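Local coordinates for peptidase S9 prolyl oligopeptidase catalytic domain-containing protein (Pyrococcus horikoshii, PDB 4HXF) that probably works as a serine peptidase of the prolyl oligopeptidase family, an acylaminoacyl peptidase whose beta-propeller and alpha/beta-hydrolase domains assemble into a self-compartmentalizing hexamer, at residues R116-V121 with I157-E162; G70-F75 with I109-D114. All blocks are in the same frame, centred on the assembly; numbering follows the deposited sequence.

Interaction 1: R116-V121 with I157-E162; sequences RRLLAV and IDTEGE. With MG (magnesium ion), chain F.
R116 grips D158 side-on: NE lies 2.8 Å from OD1 in a nearly straight bond (176°), and NH2 gives a second bond to OD2 at 2.9 Å. Both carboxylate oxygens lie close to the guanidinium plane, yet the two flat groups are turned 45° apart, and NE meets OD1 from above the carboxylate plane. From the opposite face of that plane the backbone N of E160 also reaches OD1, closing an Asx turn that holds the carboxylate in place. The extended R116 side chain, its CG swung opposite the backbone N, reaches across D158 and lies at about a right angle to E160, whose carboxylate stacks over one guanidinium face, offset toward the rim and 13° from parallel. E160 OE2 lies 3.7 Å from R116 NE but well out of the guanidinium plane, a long pairing of charges only. This end is partly exposed and faces a second subunit, whose R55 takes E160 OE1 and whose D337 carbonyl accepts from R116 NH2.

Strands 117-124 and 151-158 are antiparallel neighbours in a four-stranded blade of the beta-propeller, and L118 and I157 form a hydrogen-bonded pair, with L118 N 2.8 Å from I157 O. Here the packing is tight and buried. T159 OG1 donates to R116 O at 2.7 Å, in the carbonyl plane on a lone pair, while T159 N holds the same oxygen. That leaves T159 CG2 against L118 CD1 (3.6 Å), and I157 CD1 meets A120 CB. Past the turn, E162 OE1 binds a magnesium ion at 2.0 Å, alongside four waters and the carbonyl oxygen of K99.

Interaction 2: G70-F75 with I109-D114; sequences GKKIAF and IEWNQD
A74 CB and the W111 indole carry the apolar part of this contact: the methyl approaches the ring obliquely, 3.8 Å from CZ2 and 3.9 Å from NE1. W111 CG stands beside its backbone N, anti to the carbonyl carbon (chi1 -71°), and the ring spans the gap to strand 72-77. I109 CD1 reaches the same A74 methyl at 4.3 Å, and the aliphatic CE of K72 comes obliquely to W111 CH2, also at 4.3 Å. These spacings are loose, and the buried area is a modest 225 Å².

No hydrogen bond joins 70-75 to 109-114 directly, but two side-chain bonds reach just beyond them from one blade to the other. W111 NE1 donates to the carbonyl of R65 on strand 62-66, which helps fix the rotation of the indole, and K72 NZ bonds to the carbonyl of S115. Beyond W111 the chain folds into an Asx turn, D114 N donating to N112 OD1 at 2.9 Å, and D114 also pairs with R117. Replacing W111 by alanine is likely to open a gap between A74 and K72 and leave the R65 carbonyl without its indole donor.

The backbone evidence agrees: the short strand segments run 163° apart in direction, their axes come no nearer than 8.5 Å, and no beta bridge joins them. That is face-to-face packing of two sheets through side chains, the way successive blades of a beta-propeller meet.

In the fold
Following a first four-stranded sheet (strands 16-23 to 54-59), the chain reaches strand 72-77, second in the blade that runs from strand 62-66 to strand 97-102. Interaction 2 closes when strand 106-111, the first of the next blade, packs back on it after 33 intervening residues. Interaction 1 opens at 116-121 and closes at 157-162 after 35 more, so the two are in series and neither nest nor cross. Their centres lie about 9 Å apart, joined by the hairpin of strands 106-111 and 117-124: L119 N lies 2.8 Å from E110 O, and L118 CD2 packs on W111 CD2 at 3.6 Å. Interaction 2 thus ties blade to blade, and interaction 1 ties strands within one.

Interaction 1: R116-V121 with I157-E162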
loop_
_atom_site.group_PDB
_atom_site.type_symbol
_atom_site.label_atom_id
_atom_site.label_comp_id
_atom_site.label_asym_id
_atom_site.label_seq_id
_atom_site.Cartn_x
_atom_site.Cartn_y
_atom_site.Cartn_z
ATOM N N ARG A 116 20.972 -26.454 25.150
ATOM C CA ARG A 116 19.717 -26.834 24.416
ATOM C C ARG A 116 18.566 -25.961 24.809
ATOM O O ARG A 116 17.875 -25.404 23.961
ATOM C CB ARG A 116 19.401 -28.295 24.644
ATOM C CG ARG A 116 18.114 -28.670 23.923
ATOM C CD ARG A 116 17.895 -30.150 23.859
ATOM N NE ARG A 116 16.592 -30.382 23.132
ATOM C CZ ARG A 116 16.103 -31.551 22.776
ATOM N NH1 ARG A 116 16.760 -32.649 23.012
ATOM N NH2 ARG A 116 14.900 -31.648 22.174
ATOM N N ARG A 117 18.324 -25.740 26.107
ATOM C CA ARG A 117 17.263 -24.936 26.560
ATOM C C ARG A 117 17.669 -23.499 26.893
ATOM O O ARG A 117 18.808 -23.261 27.336
ATOM C CB ARG A 117 16.599 -25.560 27.817
ATOM C CG ARG A 117 15.852 -26.860 27.582
ATOM C CD ARG A 117 15.462 -27.483 28.925
ATOM N NE ARG A 117 16.647 -27.984 29.587
ATOM C CZ ARG A 117 16.705 -28.371 30.873
ATOM N NH1 ARG A 117 15.640 -28.317 31.631
ATOM N NH2 ARG A 117 17.783 -28.924 31.371
ATOM N N LEU A 118 16.764 -22.590 26.589
ATOM C CA LEU A 118 16.879 -21.174 26.987
ATOM C C LEU A 118 15.853 -20.943 28.093
ATOM O O LEU A 118 14.772 -21.524 28.107
ATOM C CB LEU A 118 16.564 -20.219 25.837
ATOM C CG LEU A 118 17.569 -20.230 24.758
ATOM C CD1 LEU A 118 17.085 -19.335 23.577
ATOM C CD2 LEU A 118 18.919 -19.568 25.255
ATOM N N LEU A 119 16.192 -20.114 29.078
ATOM C CA LEU A 119 15.184 -19.468 29.898
ATOM C C LEU A 119 14.924 -18.101 29.394
ATOM O O LEU A 119 15.875 -17.304 29.296
ATOM C CB LEU A 119 15.658 -19.393 31.345
ATOM C CG LEU A 119 14.784 -18.606 32.366
ATOM C CD1 LEU A 119 13.362 -19.213 32.452
ATOM C CD2 LEU A 119 15.472 -18.409 33.739
ATOM N N ALA A 120 13.682 -17.764 29.070
ATOM C CA ALA A 120 13.297 -16.391 28.679
ATOM C C ALA A 120 12.414 -15.849 29.770
ATOM O O ALA A 120 11.423 -16.482 30.198
ATOM C CB ALA A 120 12.571 -16.402 27.355
ATOM N N VAL A 121 12.602 -14.596 30.144
ATOM C CA VAL A 121 11.798 -13.899 31.114
ATOM C C VAL A 121 11.234 -12.693 30.435
ATOM O O VAL A 121 11.935 -11.983 29.719
ATOM C CB VAL A 121 12.616 -13.543 32.343
ATOM C CG1 VAL A 121 11.704 -12.780 33.399
ATOM C CG2 VAL A 121 13.359 -14.742 32.924
ATOM N N ILE A 157 12.458 -22.688 26.894
ATOM C CA ILE A 157 12.400 -22.915 25.452
ATOM C C ILE A 157 13.390 -23.963 25.032
ATOM O O ILE A 157 14.608 -23.882 25.296
ATOM C CB ILE A 157 12.668 -21.614 24.667
ATOM C CG1 ILE A 157 11.705 -20.482 25.040
ATOM C CG2 ILE A 157 12.584 -21.807 23.112
ATOM C CD1 ILE A 157 12.275 -19.119 24.704
ATOM N N ASP A 158 12.898 -24.999 24.344
ATOM C CA ASP A 158 13.732 -25.982 23.688
ATOM C C ASP A 158 14.163 -25.411 22.335
ATOM O O ASP A 158 13.307 -25.191 21.474
ATOM C CB ASP A 158 13.036 -27.303 23.483
ATOM C CG ASP A 158 13.836 -28.234 22.651
ATOM O OD1 ASP A 158 15.104 -28.065 22.585
ATOM O OD2 ASP A 158 13.281 -29.219 22.068
ATOM N N THR A 159 15.480 -25.111 22.201
ATOM C CA THR A 159 15.928 -24.507 20.911
ATOM C C THR A 159 15.991 -25.553 19.754
ATOM O O THR A 159 16.036 -25.117 18.577
ATOM C CB THR A 159 17.283 -23.768 21.028
ATOM O OG1 THR A 159 18.258 -24.738 21.372
ATOM C CG2 THR A 159 17.256 -22.593 22.012
ATOM N N GLU A 160 15.941 -26.841 20.061
ATOM C CA GLU A 160 16.021 -27.883 19.009
ATOM C C GLU A 160 14.581 -27.982 18.380
ATOM O O GLU A 160 14.400 -27.653 17.225
ATOM C CB GLU A 160 16.492 -29.227 19.582
ATOM C CG GLU A 160 17.954 -29.205 19.887
ATOM C CD GLU A 160 18.531 -30.583 20.063
ATOM O OE1 GLU A 160 18.040 -31.581 19.497
ATOM O OE2 GLU A 160 19.489 -30.657 20.839
ATOM N N GLY A 161 13.633 -28.429 19.170
ATOM C CA GLY A 161 12.231 -28.520 18.741
ATOM C C GLY A 161 11.513 -27.196 18.611
ATOM O O GLY A 161 10.444 -27.185 17.982
ATOM N N GLU A 162 12.026 -26.144 19.200
ATOM C CA GLU A 162 11.542 -24.778 19.030
ATOM C C GLU A 162 10.181 -24.563 19.691
ATOM O O GLU A 162 9.161 -24.115 19.040
ATOM C CB GLU A 162 11.518 -24.391 17.561
ATOM C CG GLU A 162 12.851 -24.597 16.877
ATOM C CD GLU A 162 12.903 -24.027 15.431
ATOM O OE1 GLU A 162 12.069 -23.121 15.117
ATOM O OE2 GLU A 162 13.794 -24.524 14.737
HETATM MG MG MG F . 11.908 -21.968 13.449
HETATM O O HOH W 1 13.436 -23.065 12.621
HETATM O O HOH W 2 10.369 -20.897 14.390
HETATM O O HOH W 3 11.818 -20.825 11.799
HETATM O O HOH W 4 10.358 -23.167 12.717
#

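Interaction 2: G70-F75 with I109-D114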
loop_
_atom_site.group_PDB
_atom_site.type_symbol
_atom_site.label_atom_id
_atom_site.label_comp_id
_atom_site.label_asym_id
_atom_site.label_seq_id
_atom_site.Cartn_x
_atom_site.Cartn_y
_atom_site.Cartn_z
ATOM N N GLY A 70 30.066 -23.745 23.579
ATOM C CA GLY A 70 30.663 -22.903 22.570
ATOM C C GLY A 70 30.325 -23.126 21.121
ATOM O O GLY A 70 31.012 -22.591 20.267
ATOM N N LYS A 71 29.269 -23.892 20.857
ATOM C CA LYS A 71 28.920 -24.311 19.515
ATOM C C LYS A 71 27.923 -23.392 18.855
ATOM O O LYS A 71 27.847 -23.395 17.629
ATOM C CB LYS A 71 28.363 -25.691 19.522
ATOM C CG LYS A 71 29.441 -26.747 19.892
ATOM C CD LYS A 71 28.908 -28.129 19.650
ATOM C CE LYS A 71 30.038 -29.136 19.982
ATOM N NZ LYS A 71 29.483 -30.131 20.950
ATOM N N LYS A 72 27.118 -22.703 19.637
ATOM C CA LYS A 72 26.013 -21.917 19.122
ATOM C C LYS A 72 25.898 -20.582 19.821
ATOM O O LYS A 72 26.408 -20.411 20.909
ATOM C CB LYS A 72 24.723 -22.660 19.395
ATOM C CG LYS A 72 24.670 -23.971 18.678
ATOM C CD LYS A 72 23.405 -24.700 19.091
ATOM C CE LYS A 72 23.526 -25.350 20.457
ATOM N NZ LYS A 72 22.477 -26.462 20.538
ATOM N N ILE A 73 25.249 -19.673 19.178
ATOM C CA ILE A 73 24.906 -18.384 19.748
ATOM C C ILE A 73 23.430 -18.119 19.509
ATOM O O ILE A 73 22.900 -18.240 18.356
ATOM C CB ILE A 73 25.811 -17.267 19.215
ATOM C CG1 ILE A 73 25.542 -15.953 19.849
ATOM C CG2 ILE A 73 25.746 -17.182 17.686
ATOM C CD1 ILE A 73 26.767 -14.997 19.569
ATOM N N ALA A 74 22.741 -17.769 20.616
ATOM C CA ALA A 74 21.388 -17.272 20.556
ATOM C C ALA A 74 21.455 -15.754 20.508
ATOM O O ALA A 74 22.372 -15.141 21.044
ATOM C CB ALA A 74 20.542 -17.738 21.736
ATOM N N PHE A 75 20.460 -15.187 19.879
ATOM C CA PHE A 75 20.298 -13.755 19.814
ATOM C C PHE A 75 18.949 -13.315 19.526
ATOM O O PHE A 75 18.125 -14.147 19.127
ATOM C CB PHE A 75 21.300 -13.160 18.774
ATOM C CG PHE A 75 21.090 -13.590 17.343
ATOM C CD1 PHE A 75 21.672 -14.740 16.856
ATOM C CD2 PHE A 75 20.280 -12.859 16.474
ATOM C CE1 PHE A 75 21.467 -15.130 15.528
ATOM C CE2 PHE A 75 20.067 -13.261 15.192
ATOM C CZ PHE A 75 20.666 -14.376 14.688
ATOM N N ILE A 109 17.213 -13.547 27.967
ATOM C CA ILE A 109 17.431 -14.930 27.518
ATOM C C ILE A 109 18.721 -15.458 28.106
ATOM O O ILE A 109 19.697 -14.739 28.125
ATOM C CB ILE A 109 17.420 -15.193 25.963
ATOM C CG1 ILE A 109 18.280 -14.153 25.207
ATOM C CG2 ILE A 109 15.944 -15.097 25.445
ATOM C CD1 ILE A 109 18.477 -14.554 23.734
ATOM N N GLU A 110 18.717 -16.685 28.579
ATOM C CA GLU A 110 19.901 -17.332 29.172
ATOM C C GLU A 110 19.936 -18.811 28.851
ATOM O O GLU A 110 18.912 -19.540 29.086
ATOM C CB GLU A 110 19.862 -17.189 30.751
ATOM C CG GLU A 110 20.960 -17.798 31.528
ATOM C CD GLU A 110 20.782 -17.961 33.111
ATOM O OE1 GLU A 110 19.788 -17.732 33.679
ATOM O OE2 GLU A 110 21.731 -18.456 33.708
ATOM N N TRP A 111 21.109 -19.316 28.425
ATOM C CA TRP A 111 21.225 -20.785 28.245
ATOM C C TRP A 111 21.262 -21.552 29.494
ATOM O O TRP A 111 21.981 -21.185 30.467
ATOM C CB TRP A 111 22.515 -21.095 27.511
ATOM C CG TRP A 111 22.533 -20.707 26.079
ATOM C CD1 TRP A 111 23.154 -19.631 25.509
ATOM C CD2 TRP A 111 21.934 -21.462 24.976
ATOM N NE1 TRP A 111 22.993 -19.650 24.127
ATOM C CE2 TRP A 111 22.307 -20.772 23.757
ATOM C CE3 TRP A 111 21.166 -22.598 24.894
ATOM C CZ2 TRP A 111 21.875 -21.182 22.501
ATOM C CZ3 TRP A 111 20.762 -23.035 23.623
ATOM C CH2 TRP A 111 21.115 -22.390 22.452
ATOM N N ASN A 112 20.622 -22.723 29.472
ATOM C CA ASN A 112 20.898 -23.808 30.401
ATOM C C ASN A 112 22.275 -24.377 30.100
ATOM O O ASN A 112 22.788 -24.305 28.939
ATOM C CB ASN A 112 19.802 -24.831 30.228
ATOM C CG ASN A 112 19.868 -26.003 31.248
ATOM O OD1 ASN A 112 20.522 -27.030 31.002
ATOM N ND2 ASN A 112 19.261 -25.791 32.415
ATOM N N GLN A 113 22.835 -25.005 31.112
ATOM C CA GLN A 113 24.103 -25.734 31.010
ATOM C C GLN A 113 24.109 -26.799 29.895
ATOM O O GLN A 113 25.184 -27.180 29.416
ATOM C CB GLN A 113 24.401 -26.359 32.380
ATOM C CG GLN A 113 23.470 -27.533 32.762
ATOM C CD GLN A 113 23.647 -28.019 34.258
ATOM O OE1 GLN A 113 24.620 -27.637 34.957
ATOM N NE2 GLN A 113 22.721 -28.848 34.718
ATOM N N ASP A 114 22.948 -27.307 29.476
ATOM C CA ASP A 114 22.858 -28.292 28.384
ATOM C C ASP A 114 23.035 -27.802 26.963
ATOM O O ASP A 114 23.043 -28.607 26.033
ATOM C CB ASP A 114 21.538 -29.065 28.499
ATOM C CG ASP A 114 20.271 -28.226 28.225
ATOM O OD1 ASP A 114 20.278 -27.072 27.758
ATOM O OD2 ASP A 114 19.203 -28.799 28.518
#